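Local coordinates for surface protein SPB1 (Streptococcus agalactiae, PDB 4UZG) that probably forms the covalently linked shaft of the group B streptococcus type 2b pilus as its sortase-assembled backbone subunit, at residues A[15-26]-A[120-131]. Sequence-based numbering, arbitrary orientation.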
ATOM      1  N   ASP A  15      -6.563   1.399  -3.055  1.00  5.10           N
ATOM      2  CA  ASP A  15      -6.847   0.181  -2.299  1.00  6.05           C
ATOM      3  C   ASP A  15      -6.831   0.457  -0.786  1.00  4.99           C
ATOM      4  O   ASP A  15      -6.135   1.335  -0.274  1.00  5.85           O
ATOM      5  CB  ASP A  15      -5.812  -0.912  -2.562  1.00  5.60           C
ATOM      6  CG  ASP A  15      -5.934  -1.607  -3.905  1.00  6.11           C
ATOM      7  OD1 ASP A  15      -6.863  -1.329  -4.687  1.00  6.80           O
ATOM      8  OD2 ASP A  15      -5.051  -2.468  -4.145  1.00  6.95           O
ATOM      9  N   THR A  16      -7.603  -0.356  -0.089  1.00  5.72           N
ATOM     10  CA  THR A  16      -7.553  -0.431   1.365  1.00  6.10           C
ATOM     11  C   THR A  16      -6.356  -1.286   1.775  1.00  5.90           C
ATOM     12  O   THR A  16      -6.217  -2.439   1.340  1.00  7.60           O
ATOM     13  CB  THR A  16      -8.835  -1.043   1.911  1.00  7.46           C
ATOM     14  OG1 THR A  16      -9.926  -0.215   1.515  1.00  8.43           O
ATOM     15  CG2 THR A  16      -8.792  -1.148   3.437  1.00  9.02           C
ATOM     16  N   VAL A  17      -5.505  -0.713   2.616  1.00  5.62           N
ATOM     17  CA  VAL A  17      -4.364  -1.372   3.213  1.00  5.97           C
ATOM     18  C   VAL A  17      -4.748  -1.759   4.632  1.00  5.52           C
ATOM     19  O   VAL A  17      -5.137  -0.904   5.419  1.00  6.66           O
ATOM     20  CB  VAL A  17      -3.158  -0.410   3.264  1.00  6.59           C
ATOM     21  CG1 VAL A  17      -1.969  -1.079   3.935  1.00  6.81           C
ATOM     22  CG2 VAL A  17      -2.787   0.084   1.860  1.00  7.10           C
ATOM     23  N   LYS A  18      -4.690  -3.051   4.965  0.53  5.95           N
ATOM     24  CA  LYS A  18      -4.926  -3.469   6.351  0.53  6.31           C
ATOM     25  C   LYS A  18      -3.605  -3.707   7.033  0.53  6.12           C
ATOM     26  O   LYS A  18      -2.792  -4.538   6.594  0.53  6.22           O
ATOM     27  CB  LYS A  18      -5.801  -4.707   6.477  0.53  7.75           C
ATOM     28  CG  LYS A  18      -6.163  -4.931   7.935  0.53  8.51           C
ATOM     29  CD  LYS A  18      -7.331  -5.881   8.134  0.53 13.65           C
ATOM     30  CE  LYS A  18      -7.988  -5.685   9.502  0.53 18.01           C
ATOM     31  NZ  LYS A  18      -8.633  -4.341   9.613  0.53 19.85           N
ATOM     32  N   TYR A  19      -3.403  -2.933   8.091  1.00  5.96           N
ATOM     33  CA  TYR A  19      -2.217  -2.994   8.922  1.00  5.69           C
ATOM     34  C   TYR A  19      -2.471  -3.797  10.192  1.00  6.11           C
ATOM     35  O   TYR A  19      -3.567  -3.741  10.760  1.00  7.06           O
ATOM     36  CB  TYR A  19      -1.858  -1.590   9.377  1.00  6.46           C
ATOM     37  CG  TYR A  19      -1.353  -0.633   8.315  1.00  6.13           C
ATOM     38  CD1 TYR A  19      -0.007  -0.544   8.038  1.00  6.33           C
ATOM     39  CD2 TYR A  19      -2.206   0.218   7.639  1.00  6.68           C
ATOM     40  CE1 TYR A  19       0.493   0.378   7.140  1.00  6.87           C
ATOM     41  CE2 TYR A  19      -1.720   1.146   6.716  1.00  7.01           C
ATOM     42  CZ  TYR A  19      -0.374   1.229   6.470  1.00  6.08           C
ATOM     43  OH  TYR A  19       0.060   2.190   5.590  1.00  6.97           O
ATOM     44  N   THR A  20      -1.438  -4.496  10.650  1.00  6.19           N
ATOM     45  CA  THR A  20      -1.459  -5.201  11.916  1.00  6.55           C
ATOM     46  C   THR A  20      -0.207  -4.855  12.715  1.00  6.44           C
ATOM     47  O   THR A  20       0.906  -5.009  12.210  1.00  7.89           O
ATOM     48  CB  THR A  20      -1.531  -6.730  11.721  1.00  7.33           C
ATOM     49  OG1 THR A  20      -2.693  -7.045  10.941  1.00  7.59           O
ATOM     50  CG2 THR A  20      -1.648  -7.449  13.056  1.00  8.60           C
ATOM     51  N   ILE A  21      -0.411  -4.385  13.944  1.00  6.25           N
ATOM     52  CA  ILE A  21       0.675  -4.147  14.889  1.00  6.49           C
ATOM     53  C   ILE A  21       0.558  -5.227  15.957  1.00  6.74           C
ATOM     54  O   ILE A  21      -0.507  -5.391  16.552  1.00  7.27           O
ATOM     55  CB  ILE A  21       0.541  -2.775  15.566  1.00  7.20           C
ATOM     56  CG1 ILE A  21       0.590  -1.652  14.533  1.00  7.99           C
ATOM     57  CG2 ILE A  21       1.628  -2.621  16.630  1.00  8.79           C
ATOM     58  CD1 ILE A  21       0.050  -0.335  15.088  1.00  8.37           C
ATOM     59  N   THR A  22       1.633  -5.948  16.217  1.00  8.55           N
ATOM     60  CA  THR A  22       1.655  -7.060  17.176  0.81 10.03           C
ATOM     61  C   THR A  22       2.779  -6.816  18.186  1.00 10.31           C
ATOM     62  O   THR A  22       3.917  -6.526  17.776  1.00 13.91           O
ATOM     63  CB  THR A  22       1.862  -8.434  16.424  0.81 11.41           C
ATOM     64  OG1 THR A  22       0.820  -8.611  15.440  0.81 11.51           O
ATOM     65  CG2 THR A  22       1.869  -9.621  17.370  0.81 14.87           C
ATOM     66  N   TYR A  23       2.477  -6.963  19.478  1.00  9.05           N
ATOM     67  CA  TYR A  23       3.456  -6.828  20.544  1.00  8.71           C
ATOM     68  C   TYR A  23       3.252  -8.006  21.478  1.00  8.11           C
ATOM     69  O   TYR A  23       2.223  -8.131  22.122  1.00  7.84           O
ATOM     70  CB  TYR A  23       3.225  -5.523  21.274  1.00 10.14           C
ATOM     71  CG  TYR A  23       4.160  -5.248  22.420  1.00 10.60           C
ATOM     72  CD1 TYR A  23       5.392  -4.655  22.204  1.00 13.36           C
ATOM     73  CD2 TYR A  23       3.756  -5.473  23.726  1.00 10.71           C
ATOM     74  CE1 TYR A  23       6.218  -4.329  23.249  1.00 15.99           C
ATOM     75  CE2 TYR A  23       4.580  -5.162  24.796  1.00 13.23           C
ATOM     76  CZ  TYR A  23       5.809  -4.594  24.545  1.00 15.70           C
ATOM     77  OH  TYR A  23       6.617  -4.260  25.603  1.00 19.70           O
ATOM     78  N   LYS A  24       4.250  -8.871  21.545  1.00  9.24           N
ATOM     79  CA  LYS A  24       4.126 -10.145  22.232  1.00 11.08           C
ATOM     80  C   LYS A  24       4.611 -10.151  23.651  1.00 14.24           C
ATOM     81  O   LYS A  24       4.470 -11.157  24.356  1.00 16.19           O
ATOM     82  CB  LYS A  24       4.853 -11.226  21.454  1.00 12.58           C
ATOM     83  CG  LYS A  24       4.180 -11.589  20.138  1.00 15.56           C
ATOM     84  CD  LYS A  24       4.515 -13.060  19.851  1.00 23.03           C
ATOM     85  CE  LYS A  24       4.390 -13.488  18.424  1.00 26.96           C
ATOM     86  NZ  LYS A  24       5.360 -12.763  17.585  1.00 29.37           N
ATOM     87  N   ASN A  25       5.175  -9.069  24.112  1.00 13.54           N
ATOM     88  CA  ASN A  25       5.763  -9.163  25.440  1.00 12.96           C
ATOM     89  C   ASN A  25       5.010  -8.454  26.559  1.00 16.31           C
ATOM     90  O   ASN A  25       5.643  -7.961  27.486  1.00 15.55           O
ATOM     91  CB  ASN A  25       7.207  -8.720  25.291  1.00 24.83           C
ATOM     92  CG  ASN A  25       7.911  -9.528  24.199  1.00 36.42           C
ATOM     93  OD1 ASN A  25       7.632 -10.717  24.038  1.00 34.67           O
ATOM     94  ND2 ASN A  25       8.803  -8.897  23.440  1.00 29.37           N
ATOM     95  N   ALA A  26       3.674  -8.451  26.536  1.00 11.20           N
ATOM     96  CA  ALA A  26       2.964  -7.578  27.459  1.00  9.17           C
ATOM     97  C   ALA A  26       2.732  -8.286  28.788  1.00  8.66           C
ATOM     98  O   ALA A  26       1.918  -9.206  28.877  1.00 10.58           O
ATOM     99  CB  ALA A  26       1.678  -7.118  26.846  1.00  9.02           C
ATOM    100  N   ILE A 120       1.472 -13.709  30.269  1.00 16.70           N
ATOM    101  CA  ILE A 120       2.134 -13.107  29.123  1.00 14.97           C
ATOM    102  C   ILE A 120       1.094 -12.900  28.039  1.00 12.34           C
ATOM    103  O   ILE A 120       0.442 -13.841  27.628  1.00 13.86           O
ATOM    104  CB  ILE A 120       3.250 -14.045  28.635  1.00 17.19           C
ATOM    105  CG1 ILE A 120       4.175 -14.439  29.795  1.00 19.43           C
ATOM    106  CG2 ILE A 120       4.011 -13.389  27.525  1.00 18.59           C
ATOM    107  CD1 ILE A 120       4.981 -15.659  29.526  1.00 21.09           C
ATOM    108  N   ASN A 121       0.937 -11.658  27.611  1.00  8.19           N
ATOM    109  CA  ASN A 121      -0.093 -11.308  26.653  1.00  7.39           C
ATOM    110  C   ASN A 121       0.468 -10.726  25.373  1.00  7.16           C
ATOM    111  O   ASN A 121       1.518 -10.083  25.367  1.00  8.21           O
ATOM    112  CB  ASN A 121      -1.062 -10.320  27.295  1.00  7.77           C
ATOM    113  CG  ASN A 121      -1.874 -10.964  28.383  1.00  8.24           C
ATOM    114  OD1 ASN A 121      -2.794 -11.716  28.098  1.00 10.76           O
ATOM    115  ND2 ASN A 121      -1.528 -10.693  29.628  1.00 11.08           N
ATOM    116  N   THR A 122      -0.282 -10.925  24.295  1.00  7.01           N
ATOM    117  CA  THR A 122      -0.027 -10.272  23.031  1.00  6.81           C
ATOM    118  C   THR A 122      -1.064  -9.174  22.813  1.00  6.35           C
ATOM    119  O   THR A 122      -2.271  -9.427  22.860  1.00  7.57           O
ATOM    120  CB  THR A 122      -0.106 -11.268  21.873  1.00  7.88           C
ATOM    121  OG1 THR A 122       0.928 -12.243  22.043  1.00  9.25           O
ATOM    122  CG2 THR A 122       0.073 -10.566  20.533  1.00  8.19           C
ATOM    123  N   ILE A 123      -0.587  -7.965  22.557  1.00  6.14           N
ATOM    124  CA  ILE A 123      -1.428  -6.855  22.144  1.00  6.26           C
ATOM    125  C   ILE A 123      -1.420  -6.811  20.631  1.00  6.00           C
ATOM    126  O   ILE A 123      -0.360  -6.803  20.019  1.00  6.92           O
ATOM    127  CB  ILE A 123      -0.904  -5.526  22.715  1.00  6.73           C
ATOM    128  CG1 ILE A 123      -0.966  -5.517  24.247  1.00  8.44           C
ATOM    129  CG2 ILE A 123      -1.699  -4.350  22.142  1.00  8.67           C
ATOM    130  CD1 ILE A 123      -0.182  -4.356  24.895  1.00  9.43           C
ATOM    131  N   THR A 124      -2.605  -6.790  20.029  1.00  6.04           N
ATOM    132  CA  THR A 124      -2.727  -6.655  18.581  1.00  6.27           C
ATOM    133  C   THR A 124      -3.619  -5.450  18.290  1.00  6.74           C
ATOM    134  O   THR A 124      -4.700  -5.317  18.855  1.00  7.63           O
ATOM    135  CB  THR A 124      -3.314  -7.925  17.908  1.00  7.59           C
ATOM    136  OG1 THR A 124      -2.586  -9.065  18.360  1.00  8.64           O
ATOM    137  CG2 THR A 124      -3.232  -7.850  16.410  1.00  9.22           C
ATOM    138  N   VAL A 125      -3.166  -4.598  17.374  1.00  6.67           N
ATOM    139  CA  VAL A 125      -3.987  -3.523  16.840  1.00  7.06           C
ATOM    140  C   VAL A 125      -4.052  -3.709  15.334  1.00  7.04           C
ATOM    141  O   VAL A 125      -3.024  -3.682  14.660  1.00  8.36           O
ATOM    142  CB  VAL A 125      -3.413  -2.127  17.173  1.00  7.74           C
ATOM    143  CG1 VAL A 125      -4.251  -1.015  16.526  1.00  9.53           C
ATOM    144  CG2 VAL A 125      -3.303  -1.910  18.675  1.00  8.55           C
ATOM    145  N   THR A 126      -5.252  -3.876  14.803  1.00  6.97           N
ATOM    146  CA  THR A 126      -5.437  -3.842  13.370  1.00  7.39           C
ATOM    147  C   THR A 126      -6.158  -2.552  13.014  1.00  6.83           C
ATOM    148  O   THR A 126      -6.974  -2.039  13.784  1.00  8.12           O
ATOM    149  CB  THR A 126      -6.229  -5.031  12.855  1.00  8.94           C
ATOM    150  OG1 THR A 126      -7.559  -5.002  13.368  1.00 11.69           O
ATOM    151  CG2 THR A 126      -5.569  -6.330  13.209  1.00 10.68           C
ATOM    152  N   TYR A 127      -5.849  -2.005  11.838  1.00  6.16           N
ATOM    153  CA  TYR A 127      -6.505  -0.800  11.362  1.00  6.04           C
ATOM    154  C   TYR A 127      -6.287  -0.729   9.856  1.00  5.39           C
ATOM    155  O   TYR A 127      -5.526  -1.524   9.301  1.00  6.50           O
ATOM    156  CB  TYR A 127      -5.959   0.459  12.076  1.00  6.16           C
ATOM    157  CG  TYR A 127      -4.534   0.829  11.704  1.00  6.26           C
ATOM    158  CD1 TYR A 127      -3.442   0.268  12.339  1.00  6.75           C
ATOM    159  CD2 TYR A 127      -4.293   1.729  10.682  1.00  6.20           C
ATOM    160  CE1 TYR A 127      -2.146   0.601  11.969  1.00  6.67           C
ATOM    161  CE2 TYR A 127      -2.994   2.071  10.303  1.00  6.64           C
ATOM    162  CZ  TYR A 127      -1.940   1.496  10.958  1.00  6.60           C
ATOM    163  OH  TYR A 127      -0.627   1.807  10.612  1.00  7.24           O
ATOM    164  N   THR A 128      -6.950   0.213   9.199  1.00  5.22           N
ATOM    165  CA  THR A 128      -6.799   0.349   7.768  1.00  5.94           C
ATOM    166  C   THR A 128      -6.433   1.774   7.362  1.00  5.45           C
ATOM    167  O   THR A 128      -6.612   2.743   8.114  1.00  5.47           O
ATOM    168  CB  THR A 128      -8.069  -0.089   7.012  1.00  6.35           C
ATOM    169  OG1 THR A 128      -9.132   0.770   7.416  1.00  6.99           O
ATOM    170  CG2 THR A 128      -8.420  -1.531   7.291  1.00  7.61           C
ATOM    171  N   GLY A 129      -5.910   1.869   6.144  1.00  5.85           N
ATOM    172  CA  GLY A 129      -5.700   3.129   5.465  1.00  5.85           C
ATOM    173  C   GLY A 129      -5.989   2.933   3.985  1.00  5.70           C
ATOM    174  O   GLY A 129      -6.263   1.816   3.537  1.00  6.63           O
ATOM    175  N   VAL A 130      -5.924   4.015   3.230  1.00  5.85           N
ATOM    176  CA  VAL A 130      -6.172   3.995   1.787  1.00  5.72           C
ATOM    177  C   VAL A 130      -4.956   4.555   1.058  1.00  5.43           C
ATOM    178  O   VAL A 130      -4.487   5.652   1.364  1.00  5.76           O
ATOM    179  CB  VAL A 130      -7.450   4.775   1.422  1.00  6.04           C
ATOM    180  CG1 VAL A 130      -7.639   4.820  -0.097  1.00  6.77           C
ATOM    181  CG2 VAL A 130      -8.675   4.163   2.095  1.00  7.31           C
ATOM    182  N   LEU A 131      -4.415   3.782   0.114  1.00  5.33           N
ATOM    183  CA  LEU A 131      -3.266   4.219  -0.657  1.00  4.86           C
ATOM    184  C   LEU A 131      -3.667   5.362  -1.583  1.00  5.55           C
ATOM    185  O   LEU A 131      -4.701   5.264  -2.262  1.00  5.73           O
ATOM    186  CB  LEU A 131      -2.702   3.038  -1.459  1.00  5.62           C
ATOM    187  CG  LEU A 131      -1.379   3.270  -2.192  1.00  5.77           C
ATOM    188  CD1 LEU A 131      -0.258   3.549  -1.209  1.00  7.56           C
ATOM    189  CD2 LEU A 131      -1.038   2.081  -3.056  1.00  6.65           C
TER
HETATM  190  O   HOH W   1      -9.267  -3.300  12.030  1.00 14.56           O
HETATM  191  O   HOH W   2       2.763 -12.961  24.005  1.00 17.28           O
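Val17 O accepts one hydrogen bond, from Gly129 N at 3.0 Å, and is approached by Thr128 CA at 3.1 Å in a weaker CA-H...O contact, a pattern repeated along this antiparallel beta ladder. Strands 16-26 and 121-131 are neighbours in a mixed beta sheet, with strand 4-6 beyond the first and strand 50-62 beyond the second. Paired N-H...O bonds recur at Tyr19 with Tyr127, Ile21 with Val125 and Tyr23 with Ile123. A beta bulge at Lys24 and Asn25 then shifts the register by one, and the ladder resumes with Ala26 opposite Asn121.

On the face bearing the tyrosines, the Tyr19 and Tyr127 rings lie nearly parallel, planes at 8°, with their centroids well offset and little overlap. Tyr127 CG is turned between its backbone N and carbonyl carbon (chi1 70°), which swings the ring across toward strand 16-26. There Tyr19 CB sits over its face, 3.6 Å from the Tyr127 ring centroid, in a CH-pi contact, while Tyr127 OH lies over one face of the Tyr19 ring and Val17 CG1 over the opposite one. Ile21 CD1 meets the Tyr127 ring at its edge, 3.9 Å from CE1. Phe91 packs edge-to-face with Tyr127, and strand 146-153 covers Ile21, so most of this side, from Val17 to Ile21, is buried.

The other face is a threonine-rich, partly exposed row, where Thr20 CG2 touches Thr124 CG2. In one of its two conformers Lys18 stretches obliquely over Thr126 and Thr128, bending at its last torsion (chi4 66°), and a water tentatively bridges Lys18 NZ, at 2.7 Å, to Thr126 OG1, at 2.8 Å. Past the bulge, back on the tyrosine face, Ala26 CB packs 3.9 Å from Ile123 CD1.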